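Local coordinates for sulfhydryl oxidase 1 (Homo sapiens, PDB 3LLK), which catalyses the oxidation of protein thiols to disulfides with FAD as cofactor, passing the electrons to molecular oxygen, at residues K13-M16 with A17-E20; S84-K87 with T88-D92; A177-H180 with R181-S184. All blocks are in the same frame, centred on the assembly; numbering follows the deposited sequence.

Contact 1 (K13-M16 with A17-E20)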
loop_
_atom_site.group_PDB
_atom_site.type_symbol
_atom_site.label_atom_id
_atom_site.label_comp_id
_atom_site.label_asym_id
_atom_site.label_seq_id
_atom_site.Cartn_x
_atom_site.Cartn_y
_atom_site.Cartn_z
ATOM N N LYS A 13 7.735 3.032 13.592
ATOM C CA LYS A 13 8.609 2.498 12.557
ATOM C C LYS A 13 7.857 1.746 11.466
ATOM O O LYS A 13 6.650 1.545 11.539
ATOM C CB LYS A 13 9.652 1.560 13.179
ATOM C CG LYS A 13 10.509 2.190 14.278
ATOM C CD LYS A 13 11.308 3.377 13.762
ATOM C CE LYS A 13 12.014 4.090 14.910
ATOM N NZ LYS A 13 12.579 5.414 14.513
ATOM N N ILE A 14 8.605 1.349 10.448
ATOM C CA ILE A 14 8.080 0.583 9.334
ATOM C C ILE A 14 8.964 -0.652 9.338
ATOM O O ILE A 14 10.181 -0.531 9.452
ATOM C CB ILE A 14 8.275 1.325 7.988
ATOM C CG1 ILE A 14 7.592 2.694 8.032
ATOM C CG2 ILE A 14 7.753 0.476 6.843
ATOM C CD1 ILE A 14 6.159 2.664 8.480
ATOM N N TYR A 15 8.366 -1.833 9.239
ATOM C CA TYR A 15 9.149 -3.062 9.219
ATOM C C TYR A 15 9.220 -3.605 7.807
ATOM O O TYR A 15 8.194 -3.784 7.147
ATOM C CB TYR A 15 8.534 -4.095 10.167
ATOM C CG TYR A 15 8.702 -3.706 11.613
ATOM C CD1 TYR A 15 9.882 -4.006 12.305
ATOM C CD2 TYR A 15 7.722 -2.963 12.270
ATOM C CE1 TYR A 15 10.078 -3.568 13.614
ATOM C CE2 TYR A 15 7.911 -2.520 13.572
ATOM C CZ TYR A 15 9.087 -2.825 14.235
ATOM O OH TYR A 15 9.268 -2.378 15.517
ATOM N N MET A 16 10.434 -3.857 7.334
ATOM C CA MET A 16 10.605 -4.362 5.984
ATOM C C MET A 16 9.812 -5.656 5.799
ATOM O O MET A 16 9.336 -5.948 4.699
ATOM C CB MET A 16 12.090 -4.601 5.681
ATOM C CG MET A 16 12.374 -4.876 4.202
ATOM S SD MET A 16 11.995 -3.456 3.094
ATOM C CE MET A 16 13.555 -2.604 3.098
ATOM N N ALA A 17 9.662 -6.420 6.881
ATOM C CA ALA A 17 8.930 -7.679 6.831
ATOM C C ALA A 17 7.474 -7.465 6.405
ATOM O O ALA A 17 6.926 -8.266 5.647
ATOM C CB ALA A 17 8.979 -8.382 8.201
ATOM N N ASP A 18 6.844 -6.400 6.898
ATOM C CA ASP A 18 5.463 -6.123 6.523
ATOM C C ASP A 18 5.394 -5.782 5.033
ATOM O O ASP A 18 4.496 -6.239 4.329
ATOM C CB ASP A 18 4.874 -4.959 7.340
ATOM C CG ASP A 18 4.725 -5.280 8.827
ATOM O OD1 ASP A 18 4.037 -6.274 9.182
ATOM O OD2 ASP A 18 5.290 -4.519 9.645
ATOM N N LEU A 19 6.352 -4.993 4.551
ATOM C CA LEU A 19 6.352 -4.598 3.148
ATOM C C LEU A 19 6.594 -5.775 2.198
ATOM O O LEU A 19 5.883 -5.924 1.204
ATOM C CB LEU A 19 7.392 -3.489 2.905
ATOM C CG LEU A 19 7.142 -2.166 3.649
ATOM C CD1 LEU A 19 8.357 -1.245 3.516
ATOM C CD2 LEU A 19 5.897 -1.486 3.082
ATOM N N GLU A 20 7.593 -6.602 2.494
ATOM C CA GLU A 20 7.882 -7.753 1.641
ATOM C C GLU A 20 6.756 -8.795 1.694
ATOM O O GLU A 20 6.482 -9.470 0.700
ATOM C CB GLU A 20 9.215 -8.398 2.037
ATOM C CG GLU A 20 10.393 -7.430 1.961
ATOM C CD GLU A 20 11.747 -8.108 2.120
ATOM O OE1 GLU A 20 11.840 -9.125 2.845
ATOM O OE2 GLU A 20 12.725 -7.610 1.530
HETATM O O HOH W 1 5.592 -1.839 9.090
#
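Asp-18 lies alongside Tyr-15, the N-cap of its helix, with its carboxylate oxygen OD2 3.3 Å from CB of Tyr-15, the two side chains pointing the same way and the ring and carboxylate planes nearly perpendicular, 82° apart. A water bridges the backbone N of Tyr-15 and OD2 of Asp-18, 2.8 Å from each, accepting from the first and donating to the second. Beside it, Ile-14 CG2, turned anti to the backbone N, meets CD1 of Leu-19 at 3.8 Å. Met-16 points CG anti to its N (chi1 -169°) and then bends twice; its side chain and that of Glu-20 cross obliquely, Met-16 CG 3.8 Å from Glu-20 OE2, and that OE2 is salt-bridged to Arg-59. The segment is a strand-to-helix junction: at the start of helix 16-30 Tyr-15 O receives two weak bonds, from Asp-18 N and Leu-19 N, before the first straight helical bond, Glu-20 N to Met-16 O at 2.9 Å (172°). An alanine in place of Glu-20 would probably leave Arg-59 without this salt-bridge partner and Met-16 CG without its packing against the acid. Further out, strand 14-15 pairs in parallel with strand 255-256, whose Ile-255 touches both Met-16 and Leu-19. Asp-18 OD1 accepts from Ile-106 N and OD2 from Gly-107 N, next to Cys-108 of the disulfide with Cys-120, and Tyr-15 OH is bonded to the backbone N of Asp-10. The side chain of Ile-14 comes to about 6 Å from the bound FAD.

Contact 2 (S84-K87 with T88-D92); sequences SFFK and TALDD
Lys-87 NZ and Asp-91 OD2 form a salt bridge of 2.9 Å, one helical turn apart, in which the ammonium approaches the syn lone pair of OD2. The lysine gets there by running extended from a CG anti to the backbone N (chi1 170°) and bending only at chi4, -61°, which turns NZ in toward the acid. The other oxygen of Asp-91, OD1, is salt-bridged to Arg-28 of helix 16-30; the carboxylate is thus held through both oxygens, which would probably steady its rotation and its negative charge. Its backbone N bonds to Lys-87 O at 2.9 Å. On another flank of the helix, Leu-90 lies over one face of the Phe-86 ring, its CG 4.1 Å above the plane and offset toward the rim. The branches divide the ring between them: CD1 is 3.9 Å from CE2 of Phe-86, and CD2 is 4.0 Å from CZ of the same ring. Phe-86 also packs on Val-69, Trp-72 and Leu-73 of helix 60-75, and shares Leu-27 of helix 16-30 with Leu-90, while the ring of Phe-85 meets that of Trp-72 with planes at about 60°. These i to i+4 pairs, one charged and one apolar, are consistent with an amphipathic helix, its Phe-86/Leu-90 side packed on helices 16-30 and 60-75 within the FAD-dependent sulfhydryl oxidase family region.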
loop_
_atom_site.group_PDB
_atom_site.type_symbol
_atom_site.label_atom_id
_atom_site.label_comp_id
_atom_site.label_asym_id
_atom_site.label_seq_id
_atom_site.Cartn_x
_atom_site.Cartn_y
_atom_site.Cartn_z
ATOM N N SER A 84 -1.168 -19.240 -14.254
ATOM C CA SER A 84 -0.177 -20.313 -14.153
ATOM C C SER A 84 1.125 -19.898 -14.838
ATOM O O SER A 84 2.215 -20.231 -14.375
ATOM C CB SER A 84 -0.724 -21.621 -14.762
ATOM O OG SER A 84 -1.191 -21.439 -16.087
ATOM N N PHE A 85 0.998 -19.155 -15.930
ATOM C CA PHE A 85 2.144 -18.664 -16.683
ATOM C C PHE A 85 2.884 -17.591 -15.872
ATOM O O PHE A 85 4.109 -17.509 -15.908
ATOM C CB PHE A 85 1.659 -18.088 -18.015
ATOM C CG PHE A 85 2.760 -17.795 -18.991
ATOM C CD1 PHE A 85 3.757 -18.736 -19.242
ATOM C CD2 PHE A 85 2.786 -16.591 -19.685
ATOM C CE1 PHE A 85 4.769 -18.482 -20.176
ATOM C CE2 PHE A 85 3.792 -16.326 -20.622
ATOM C CZ PHE A 85 4.781 -17.270 -20.867
ATOM N N PHE A 86 2.131 -16.767 -15.148
ATOM C CA PHE A 86 2.713 -15.723 -14.307
ATOM C C PHE A 86 3.408 -16.377 -13.103
ATOM O O PHE A 86 4.456 -15.917 -12.660
ATOM C CB PHE A 86 1.611 -14.774 -13.824
ATOM C CG PHE A 86 2.109 -13.594 -13.010
ATOM C CD1 PHE A 86 2.901 -12.614 -13.592
ATOM C CD2 PHE A 86 1.726 -13.440 -11.678
ATOM C CE1 PHE A 86 3.304 -11.481 -12.865
ATOM C CE2 PHE A 86 2.120 -12.314 -10.937
ATOM C CZ PHE A 86 2.909 -11.332 -11.536
ATOM N N LYS A 87 2.820 -17.451 -12.578
ATOM C CA LYS A 87 3.393 -18.166 -11.432
ATOM C C LYS A 87 4.755 -18.749 -11.799
ATOM O O LYS A 87 5.682 -18.778 -10.977
ATOM C CB LYS A 87 2.478 -19.307 -10.984
ATOM C CG LYS A 87 3.106 -20.243 -9.951
ATOM C CD LYS A 87 2.125 -21.308 -9.494
ATOM C CE LYS A 87 2.781 -22.288 -8.548
ATOM N NZ LYS A 87 3.916 -22.987 -9.221
ATOM N N THR A 88 4.856 -19.239 -13.031
ATOM C CA THR A 88 6.097 -19.813 -13.519
ATOM C C THR A 88 7.170 -18.729 -13.581
ATOM O O THR A 88 8.329 -18.986 -13.253
ATOM C CB THR A 88 5.898 -20.453 -14.906
ATOM O OG1 THR A 88 4.971 -21.543 -14.789
ATOM C CG2 THR A 88 7.212 -20.981 -15.456
ATOM N N ALA A 89 6.779 -17.518 -13.981
ATOM C CA ALA A 89 7.713 -16.401 -14.070
ATOM C C ALA A 89 8.214 -16.000 -12.678
ATOM O O ALA A 89 9.380 -15.634 -12.507
ATOM C CB ALA A 89 7.043 -15.208 -14.758
ATOM N N LEU A 90 7.323 -16.059 -11.691
ATOM C CA LEU A 90 7.676 -15.732 -10.311
ATOM C C LEU A 90 8.640 -16.801 -9.790
ATOM O O LEU A 90 9.666 -16.479 -9.190
ATOM C CB LEU A 90 6.425 -15.704 -9.421
ATOM C CG LEU A 90 5.329 -14.672 -9.716
ATOM C CD1 LEU A 90 4.178 -14.867 -8.748
ATOM C CD2 LEU A 90 5.889 -13.260 -9.592
ATOM N N ASP A 91 8.306 -18.068 -10.029
ATOM C CA ASP A 91 9.142 -19.181 -9.577
ATOM C C ASP A 91 10.529 -19.102 -10.212
ATOM O O ASP A 91 11.531 -19.296 -9.533
ATOM C CB ASP A 91 8.509 -20.538 -9.926
ATOM C CG ASP A 91 7.146 -20.746 -9.274
ATOM O OD1 ASP A 91 6.837 -20.063 -8.271
ATOM O OD2 ASP A 91 6.385 -21.615 -9.763
ATOM N N ASP A 92 10.578 -18.805 -11.510
ATOM C CA ASP A 92 11.850 -18.700 -12.224
ATOM C C ASP A 92 12.727 -17.603 -11.651
ATOM O O ASP A 92 13.958 -17.704 -11.670
ATOM C CB ASP A 92 11.625 -18.422 -13.708
ATOM C CG ASP A 92 11.143 -19.642 -14.459
ATOM O OD1 ASP A 92 11.095 -20.733 -13.850
ATOM O OD2 ASP A 92 10.822 -19.506 -15.658
#

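Contact 3 (A177-H180 with R181-S184)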
loop_
_atom_site.group_PDB
_atom_site.type_symbol
_atom_site.label_atom_id
_atom_site.label_comp_id
_atom_site.label_asym_id
_atom_site.label_seq_id
_atom_site.Cartn_x
_atom_site.Cartn_y
_atom_site.Cartn_z
ATOM N N ALA A 177 -15.128 10.473 -5.832
ATOM C CA ALA A 177 -15.632 11.658 -5.169
ATOM C C ALA A 177 -14.613 12.801 -5.214
ATOM O O ALA A 177 -14.994 13.972 -5.298
ATOM C CB ALA A 177 -15.995 11.328 -3.723
ATOM N N SER A 178 -13.321 12.477 -5.187
ATOM C CA SER A 178 -12.328 13.541 -5.190
ATOM C C SER A 178 -10.905 13.228 -5.641
ATOM O O SER A 178 -10.105 14.152 -5.780
ATOM C CB SER A 178 -12.250 14.162 -3.793
ATOM O OG SER A 178 -11.735 13.230 -2.856
ATOM N N MET A 179 -10.563 11.963 -5.866
ATOM C CA MET A 179 -9.192 11.671 -6.280
ATOM C C MET A 179 -8.776 12.515 -7.482
ATOM O O MET A 179 -7.585 12.754 -7.709
ATOM C CB MET A 179 -9.005 10.189 -6.608
ATOM C CG MET A 179 -7.539 9.838 -6.836
ATOM S SD MET A 179 -7.219 8.128 -7.261
ATOM C CE MET A 179 -7.256 7.387 -5.634
ATOM N N HIS A 180 -9.766 12.979 -8.240
ATOM C CA HIS A 180 -9.522 13.800 -9.423
ATOM C C HIS A 180 -9.080 15.224 -9.075
ATOM O O HIS A 180 -8.708 15.991 -9.961
ATOM C CB HIS A 180 -10.785 13.837 -10.288
ATOM C CG HIS A 180 -11.988 14.372 -9.575
ATOM N ND1 HIS A 180 -12.231 15.721 -9.434
ATOM C CD2 HIS A 180 -13.005 13.739 -8.945
ATOM C CE1 HIS A 180 -13.345 15.896 -8.747
ATOM N NE2 HIS A 180 -13.835 14.709 -8.437
ATOM N N ARG A 181 -9.112 15.572 -7.789
ATOM C CA ARG A 181 -8.702 16.906 -7.339
ATOM C C ARG A 181 -7.201 16.942 -7.041
ATOM O O ARG A 181 -6.604 18.014 -6.921
ATOM C CB ARG A 181 -9.472 17.310 -6.079
ATOM C CG ARG A 181 -9.039 16.564 -4.826
ATOM C CD ARG A 181 -9.881 16.946 -3.615
ATOM N NE ARG A 181 -9.631 16.041 -2.495
ATOM C CZ ARG A 181 -10.332 16.035 -1.364
ATOM N NH1 ARG A 181 -11.332 16.890 -1.194
ATOM N NH2 ARG A 181 -10.038 15.163 -0.405
ATOM N N VAL A 182 -6.605 15.762 -6.911
ATOM C CA VAL A 182 -5.180 15.636 -6.640
ATOM C C VAL A 182 -4.369 16.144 -7.834
ATOM O O VAL A 182 -4.397 15.545 -8.906
ATOM C CB VAL A 182 -4.803 14.168 -6.387
ATOM C CG1 VAL A 182 -3.341 14.075 -5.993
ATOM C CG2 VAL A 182 -5.703 13.578 -5.320
ATOM N N GLY A 183 -3.642 17.239 -7.647
ATOM C CA GLY A 183 -2.862 17.788 -8.738
ATOM C C GLY A 183 -1.358 17.763 -8.555
ATOM O O GLY A 183 -0.637 18.438 -9.289
ATOM N N SER A 184 -0.869 17.001 -7.582
ATOM C CA SER A 184 0.570 16.922 -7.354
ATOM C C SER A 184 0.948 15.736 -6.473
ATOM O O SER A 184 0.106 15.165 -5.777
ATOM C CB SER A 184 1.069 18.207 -6.701
ATOM O OG SER A 184 0.415 18.411 -5.462
#
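Ser-178 and Arg-181 both place their first side-chain atom between the backbone N and the carbonyl carbon (chi1 67° for Ser-178, 73° for Arg-181), and the arginine then runs extended from CG to NE, bringing a face of its guanidinium onto the serine. OG of Ser-178 sits 3.3 Å above the guanidinium plane, offset toward the rim, and CB of Ser-178 is 3.5 Å from NE of Arg-181. The serine OG is bonded to NE1 of Trp-191 in helix 185-203, the same tryptophan that Arg-181 touches, and this bond probably fixes the hydroxyl against the guanidinium face. The backbone makes a type I beta turn from Met-179 to Val-182 in the link between helices 165-179 and 185-203, overlapping a wider pi-type turn at 177-179. Val-182 N bonds to Met-179 O at 3.3 Å, the donor standing well above the carbonyl plane, 62° out of it, and away from the lone pairs. Val-182 CG2 rests 3.2 Å from that same Met-179 O, and it faces CG of Met-179 at a looser 4.4 Å. Both residues also touch Trp-191 and Leu-151, which joins the turn to helices 150-161 and 185-203. His-180 turns its ring back over the preceding backbone, where NE2 makes a weak bond to Ala-177 O at 3.4 Å. Past the turn, Ser-184 is the N-cap of helix 185-203, its OG accepting from the backbone N of Ala-187.

In the fold
The three contacts come in series along the chain. Contact 1 opens helix 16-30, contact 2 lies within helix 83-92, and contact 3 joins helix 165-179 to helix 185-203. Contacts 1 and 2 both belong to the FAD-dependent sulfhydryl oxidase region and involve helix 16-30: contact 1 forms its start, and contact 2 packs on it further along; their centres are about 25 Å apart. Contact 3 belongs to the Erv1/Alr region, across the chain's centre from contact 1, with centres about 28 Å apart; the centres of contacts 2 and 3 are about 36 Å apart. The side chains of Ile-14 and Met-179 come to about 6 and 9 Å from FAD. The two regions fit a pseudo-dimer of functional and degenerate sulfhydryl oxidase domains.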